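Local coordinates for GTN Reductase (Agrobacterium tumefaciens, PDB 4JIQ), which binds FMN and probably acts as an Old Yellow Enzyme-type flavin oxidoreductase that reduces glyceryl trinitrate (GTN), at residues Q63-V68 with G102-T107; R209-V214 with E254-R259. One frame throughout, in Å; residues are numbered along the deposited sequence.

Contact 1 (Q63-V68 with G102-T107); sequences QGYADV and GRISHT. With 1L5 ([(1E)-1-nitroprop-1-en-2-yl]benzene), chain C.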
loop_
_atom_site.group_PDB
_atom_site.type_symbol
_atom_site.label_atom_id
_atom_site.label_comp_id
_atom_site.label_asym_id
_atom_site.label_seq_id
_atom_site.Cartn_x
_atom_site.Cartn_y
_atom_site.Cartn_z
ATOM N N GLN A 63 -5.588 11.226 -5.776
ATOM C CA GLN A 63 -5.706 10.360 -6.948
ATOM C C GLN A 63 -4.584 10.609 -7.948
ATOM O O GLN A 63 -4.163 11.748 -8.156
ATOM C CB GLN A 63 -7.059 10.556 -7.644
ATOM C CG GLN A 63 -8.217 9.789 -7.024
ATOM C CD GLN A 63 -8.247 8.324 -7.432
ATOM O OE1 GLN A 63 -7.302 7.811 -8.037
ATOM N NE2 GLN A 63 -9.334 7.640 -7.092
ATOM N N GLY A 64 -4.112 9.539 -8.579
ATOM C CA GLY A 64 -3.047 9.650 -9.553
ATOM C C GLY A 64 -3.239 8.789 -10.785
ATOM O O GLY A 64 -2.405 8.814 -11.683
ATOM N N TYR A 65 -4.324 8.019 -10.826
ATOM C CA TYR A 65 -4.628 7.171 -11.979
ATOM C C TYR A 65 -6.135 7.084 -12.224
ATOM O O TYR A 65 -6.934 7.320 -11.319
ATOM C CB TYR A 65 -4.046 5.765 -11.791
ATOM C CG TYR A 65 -2.577 5.744 -11.431
ATOM C CD1 TYR A 65 -1.598 5.810 -12.415
ATOM C CD2 TYR A 65 -2.168 5.662 -10.105
ATOM C CE1 TYR A 65 -0.254 5.795 -12.088
ATOM C CE2 TYR A 65 -0.830 5.646 -9.769
ATOM C CZ TYR A 65 0.123 5.712 -10.763
ATOM O OH TYR A 65 1.457 5.696 -10.427
ATOM N N ALA A 66 -6.518 6.734 -13.448
ATOM C CA ALA A 66 -7.931 6.624 -13.810
ATOM C C ALA A 66 -8.566 5.317 -13.325
ATOM O O ALA A 66 -7.895 4.287 -13.226
ATOM C CB ALA A 66 -8.106 6.774 -15.316
ATOM N N ASP A 67 -9.863 5.383 -13.026
ATOM C CA ASP A 67 -10.659 4.229 -12.590
ATOM C C ASP A 67 -10.186 3.581 -11.291
ATOM O O ASP A 67 -10.318 2.369 -11.110
ATOM C CB ASP A 67 -10.762 3.178 -13.699
ATOM C CG ASP A 67 -11.662 3.619 -14.834
ATOM O OD1 ASP A 67 -12.352 4.648 -14.678
ATOM O OD2 ASP A 67 -11.689 2.932 -15.877
ATOM N N VAL A 68 -9.648 4.390 -10.387
ATOM C CA VAL A 68 -9.196 3.896 -9.089
ATOM C C VAL A 68 -10.199 4.239 -7.983
ATOM O O VAL A 68 -10.568 5.400 -7.816
ATOM C CB VAL A 68 -7.797 4.450 -8.740
ATOM C CG1 VAL A 68 -7.474 4.244 -7.265
ATOM C CG2 VAL A 68 -6.743 3.798 -9.622
ATOM N N GLY A 102 0.780 12.174 -4.348
ATOM C CA GLY A 102 1.706 13.290 -4.358
ATOM C C GLY A 102 1.950 13.809 -5.765
ATOM O O GLY A 102 1.006 14.111 -6.492
ATOM N N ARG A 103 3.217 13.906 -6.155
ATOM C CA ARG A 103 3.575 14.448 -7.466
ATOM C C ARG A 103 3.227 13.511 -8.629
ATOM O O ARG A 103 3.222 13.927 -9.786
ATOM C CB ARG A 103 5.061 14.825 -7.511
ATOM C CG ARG A 103 6.011 13.647 -7.358
ATOM C CD ARG A 103 7.466 14.086 -7.415
ATOM N NE ARG A 103 8.343 12.980 -7.785
ATOM C CZ ARG A 103 9.607 13.117 -8.176
ATOM N NH1 ARG A 103 10.155 14.320 -8.254
ATOM N NH2 ARG A 103 10.319 12.045 -8.496
ATOM N N ILE A 104 2.931 12.253 -8.319
ATOM C CA ILE A 104 2.616 11.272 -9.354
ATOM C C ILE A 104 1.136 11.334 -9.719
ATOM O O ILE A 104 0.341 10.504 -9.280
ATOM C CB ILE A 104 3.000 9.841 -8.916
ATOM C CG1 ILE A 104 4.411 9.830 -8.328
ATOM C CG2 ILE A 104 2.922 8.877 -10.087
ATOM C CD1 ILE A 104 5.474 10.320 -9.287
ATOM N N SER A 105 0.776 12.329 -10.525
ATOM C CA SER A 105 -0.613 12.547 -10.909
ATOM C C SER A 105 -0.712 13.409 -12.164
ATOM O O SER A 105 0.303 13.758 -12.772
ATOM C CB SER A 105 -1.378 13.211 -9.762
ATOM O OG SER A 105 -2.755 13.329 -10.063
ATOM N N HIS A 106 -1.938 13.751 -12.545
ATOM C CA HIS A 106 -2.182 14.606 -13.701
ATOM C C HIS A 106 -3.242 15.654 -13.369
ATOM O O HIS A 106 -4.061 15.452 -12.474
ATOM C CB HIS A 106 -2.625 13.767 -14.900
ATOM C CG HIS A 106 -2.603 14.509 -16.198
ATOM N ND1 HIS A 106 -3.713 15.151 -16.710
ATOM C CD2 HIS A 106 -1.607 14.717 -17.091
ATOM C CE1 HIS A 106 -3.400 15.717 -17.859
ATOM N NE2 HIS A 106 -2.127 15.470 -18.114
ATOM N N THR A 107 -3.221 16.772 -14.089
ATOM C CA THR A 107 -4.148 17.871 -13.827
ATOM C C THR A 107 -5.617 17.481 -13.997
ATOM O O THR A 107 -6.479 17.964 -13.263
ATOM C CB THR A 107 -3.844 19.102 -14.706
ATOM O OG1 THR A 107 -3.549 18.680 -16.044
ATOM C CG2 THR A 107 -2.658 19.873 -14.149
HETATM C C1 1L5 C . 0.682 1.333 -8.184
HETATM C C2 1L5 C . 0.513 1.444 -9.675
HETATM C C3 1L5 C . 1.523 0.987 -10.519
HETATM C C4 1L5 C . 1.400 1.072 -11.906
HETATM C C5 1L5 C . 0.253 1.607 -12.466
HETATM C C6 1L5 C . -0.759 2.051 -11.622
HETATM C C7 1L5 C . -0.637 1.967 -10.238
HETATM C C8 1L5 C . 1.911 1.118 -7.709
HETATM O O1 1L5 C . 2.938 0.037 -6.200
HETATM N N 1L5 C . 2.208 0.966 -6.488
HETATM O O 1L5 C . 1.788 1.797 -5.440
HETATM C C 1L5 C . -0.469 1.475 -7.236
#
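Tyr-65 and Ile-104 run side by side and point the same way, meeting where Tyr-65 OH lies 3.5 Å from Ile-104 CG2. That methyl approaches the ring obliquely, whereas the phenyl ring of the bound nitroalkene 1L5 lies over one face, tilted and shifted: its carbon C6 sits 3.7 Å above the plane, over the centre. With CG anti to the carbonyl carbon (chi1 -52°), Tyr-65 leaves its backbone away from 102-107, yet its far end returns to Ile-104. The hydroxyl is also hydrogen-bonded to Tyr-183 OH, which ties the phenol end to a third part of the chain. Between the backbones the loops share one hydrogen bond, Ser-105 OG donating to Gln-63 O over 2.8 Å; the donor lies in the carbonyl plane, on a lone pair (C=O...donor angle 143°). Gln-110 NE2 is a second partner of that hydroxyl. Nearby, Gly-64 CA makes a CA-H...O contact of 3.5 Å to Ile-104 O, whose residue centres an inverse gamma turn. These loops follow successive barrel strands, 50-57 and 94-99, and Tyr-65 lines the ligand pocket, probably the substrate site, at the C-terminal mouth of a flavin-binding TIM barrel.

Contact 2 (R209-V214 with E254-R259); sequences RFLLEV and EQLGKR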
loop_
_atom_site.group_PDB
_atom_site.type_symbol
_atom_site.label_atom_id
_atom_site.label_comp_id
_atom_site.label_asym_id
_atom_site.label_seq_id
_atom_site.Cartn_x
_atom_site.Cartn_y
_atom_site.Cartn_z
ATOM N N ARG A 209 9.219 13.541 9.662
ATOM C CA ARG A 209 8.160 14.184 10.438
ATOM C C ARG A 209 6.762 13.984 9.858
ATOM O O ARG A 209 5.809 13.738 10.602
ATOM C CB ARG A 209 8.446 15.680 10.599
ATOM C CG ARG A 209 7.472 16.404 11.516
ATOM C CD ARG A 209 7.770 17.897 11.573
ATOM N NE ARG A 209 9.192 18.162 11.771
ATOM C CZ ARG A 209 9.784 18.235 12.960
ATOM N NH1 ARG A 209 9.077 18.064 14.069
ATOM N NH2 ARG A 209 11.085 18.479 13.039
ATOM N N PHE A 210 6.638 14.090 8.538
ATOM C CA PHE A 210 5.333 13.970 7.897
ATOM C C PHE A 210 4.742 12.577 8.061
ATOM O O PHE A 210 3.555 12.435 8.350
ATOM C CB PHE A 210 5.404 14.332 6.414
ATOM C CG PHE A 210 4.078 14.246 5.712
ATOM C CD1 PHE A 210 3.045 15.105 6.054
ATOM C CD2 PHE A 210 3.861 13.309 4.717
ATOM C CE1 PHE A 210 1.822 15.032 5.415
ATOM C CE2 PHE A 210 2.639 13.232 4.072
ATOM C CZ PHE A 210 1.618 14.096 4.424
ATOM N N LEU A 211 5.574 11.556 7.870
ATOM C CA LEU A 211 5.152 10.168 8.026
ATOM C C LEU A 211 4.575 9.929 9.420
ATOM O O LEU A 211 3.505 9.337 9.567
ATOM C CB LEU A 211 6.335 9.227 7.770
ATOM C CG LEU A 211 6.118 7.709 7.753
ATOM C CD1 LEU A 211 7.173 7.049 6.888
ATOM C CD2 LEU A 211 6.155 7.110 9.155
ATOM N N LEU A 212 5.292 10.394 10.438
ATOM C CA LEU A 212 4.879 10.199 11.823
ATOM C C LEU A 212 3.627 11.005 12.166
ATOM O O LEU A 212 2.809 10.576 12.977
ATOM C CB LEU A 212 6.024 10.545 12.775
ATOM C CG LEU A 212 7.273 9.672 12.638
ATOM C CD1 LEU A 212 8.382 10.178 13.546
ATOM C CD2 LEU A 212 6.946 8.216 12.942
ATOM N N GLU A 213 3.476 12.168 11.546
ATOM C CA GLU A 213 2.275 12.970 11.749
ATOM C C GLU A 213 1.051 12.294 11.139
ATOM O O GLU A 213 -0.042 12.354 11.699
ATOM C CB GLU A 213 2.455 14.384 11.190
ATOM C CG GLU A 213 3.274 15.287 12.100
ATOM C CD GLU A 213 3.435 16.692 11.553
ATOM O OE1 GLU A 213 3.010 16.938 10.405
ATOM O OE2 GLU A 213 3.987 17.551 12.274
ATOM N N VAL A 214 1.245 11.645 9.995
ATOM C CA VAL A 214 0.174 10.903 9.339
ATOM C C VAL A 214 -0.232 9.704 10.183
ATOM O O VAL A 214 -1.418 9.461 10.399
ATOM C CB VAL A 214 0.589 10.426 7.933
ATOM C CG1 VAL A 214 -0.477 9.517 7.340
ATOM C CG2 VAL A 214 0.833 11.616 7.023
ATOM N N GLU A 254 12.257 2.896 14.454
ATOM C CA GLU A 254 12.456 3.162 15.876
ATOM C C GLU A 254 11.293 3.990 16.406
ATOM O O GLU A 254 10.771 3.731 17.490
ATOM C CB GLU A 254 13.775 3.901 16.114
ATOM C CG GLU A 254 14.996 2.998 16.129
ATOM C CD GLU A 254 16.273 3.733 15.777
ATOM O OE1 GLU A 254 16.209 4.956 15.535
ATOM O OE2 GLU A 254 17.340 3.083 15.733
ATOM N N GLN A 255 10.889 4.984 15.622
ATOM C CA GLN A 255 9.760 5.829 15.978
ATOM C C GLN A 255 8.457 5.045 15.908
ATOM O O GLN A 255 7.559 5.248 16.725
ATOM C CB GLN A 255 9.697 7.054 15.064
ATOM C CG GLN A 255 10.963 7.893 15.082
ATOM C CD GLN A 255 11.468 8.152 16.490
ATOM O OE1 GLN A 255 10.722 8.609 17.357
ATOM N NE2 GLN A 255 12.742 7.853 16.725
ATOM N N LEU A 256 8.363 4.143 14.935
ATOM C CA LEU A 256 7.177 3.309 14.768
ATOM C C LEU A 256 7.044 2.250 15.866
ATOM O O LEU A 256 5.935 1.859 16.229
ATOM C CB LEU A 256 7.169 2.653 13.384
ATOM C CG LEU A 256 7.028 3.594 12.183
ATOM C CD1 LEU A 256 7.038 2.815 10.874
ATOM C CD2 LEU A 256 5.767 4.439 12.294
ATOM N N GLY A 257 8.176 1.798 16.399
ATOM C CA GLY A 257 8.180 0.797 17.453
ATOM C C GLY A 257 7.554 1.297 18.744
ATOM O O GLY A 257 7.131 0.508 19.587
ATOM N N LYS A 258 7.502 2.617 18.892
ATOM C CA LYS A 258 6.890 3.247 20.052
ATOM C C LYS A 258 5.391 3.457 19.851
ATOM O O LYS A 258 4.674 3.785 20.796
ATOM C CB LYS A 258 7.529 4.609 20.320
ATOM C CG LYS A 258 9.043 4.663 20.215
ATOM C CD LYS A 258 9.538 6.011 20.721
ATOM C CE LYS A 258 10.828 6.445 20.049
ATOM N NZ LYS A 258 11.981 5.600 20.448
ATOM N N ARG A 259 4.926 3.274 18.618
ATOM C CA ARG A 259 3.564 3.663 18.243
ATOM C C ARG A 259 2.476 2.613 18.484
ATOM O O ARG A 259 1.298 2.897 18.265
ATOM C CB ARG A 259 3.517 4.112 16.778
ATOM C CG ARG A 259 3.368 5.613 16.582
ATOM C CD ARG A 259 4.671 6.340 16.837
ATOM N NE ARG A 259 4.545 7.781 16.648
ATOM C CZ ARG A 259 5.565 8.632 16.705
ATOM N NH1 ARG A 259 6.791 8.187 16.938
ATOM N NH2 ARG A 259 5.359 9.930 16.524
#
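Leu-212 reaches across from helix 209-222 to Gln-255, Leu-256 and Arg-259 at the end of helix 245-257, a contact between consecutive outer helices of the TIM barrel. Followed outward, its CB meets Arg-259 NH2 at 3.9 Å. At the tip, CD1 lies against the aliphatic start of Gln-255, 3.7 Å from Gln-255 CB, and the other methyl has several neighbours. Leu-212 CD2 is likewise 3.7 Å from Gln-255 CB, touches Leu-256 CD2 at 4.0 Å, and stands 3.9 Å above the Arg-259 guanidinium plane, over its centre. Beneath this layer Leu-211 and Leu-256 cross at about a right angle, methyl to methyl, and both also touch Ile-229 of strand 227-231, so the helix pair is seated on the barrel wall. The guanidinium that Leu-212 covers is gripped on two sides of the interface: Arg-259 NH2 forms a salt bridge with Asp-216, farther along helix 209-222, while a bend at chi2 (76°) turns the chain back along its own helix end. There Arg-259 NH1 donates to Gln-255 O over 3.0 Å, nearly straight at the hydrogen (161°), with the oxygen close to the guanidinium plane but the nitrogen 47° out of the carbonyl plane.

From the N terminus, the chain passes through strand 50-57, enters 63-68, and runs through helix 74-89 and strand 94-99 before 102-107 closes contact 1, joining the loops that follow two adjacent barrel strands. It then continues through strand 174-178 to 209-214, and strand 227-231 leads on to helix 245-257, whose end closes contact 2. The two closures are in series, neither enclosing nor crossing the other. Contact 1 ties loops beside the ligand pocket, whereas contact 2 ties helices on the barrel's outer layer. Their centres are 26 Å apart and their nearest atoms about 8 Å, without touching, so they remain separate contacts within one barrel.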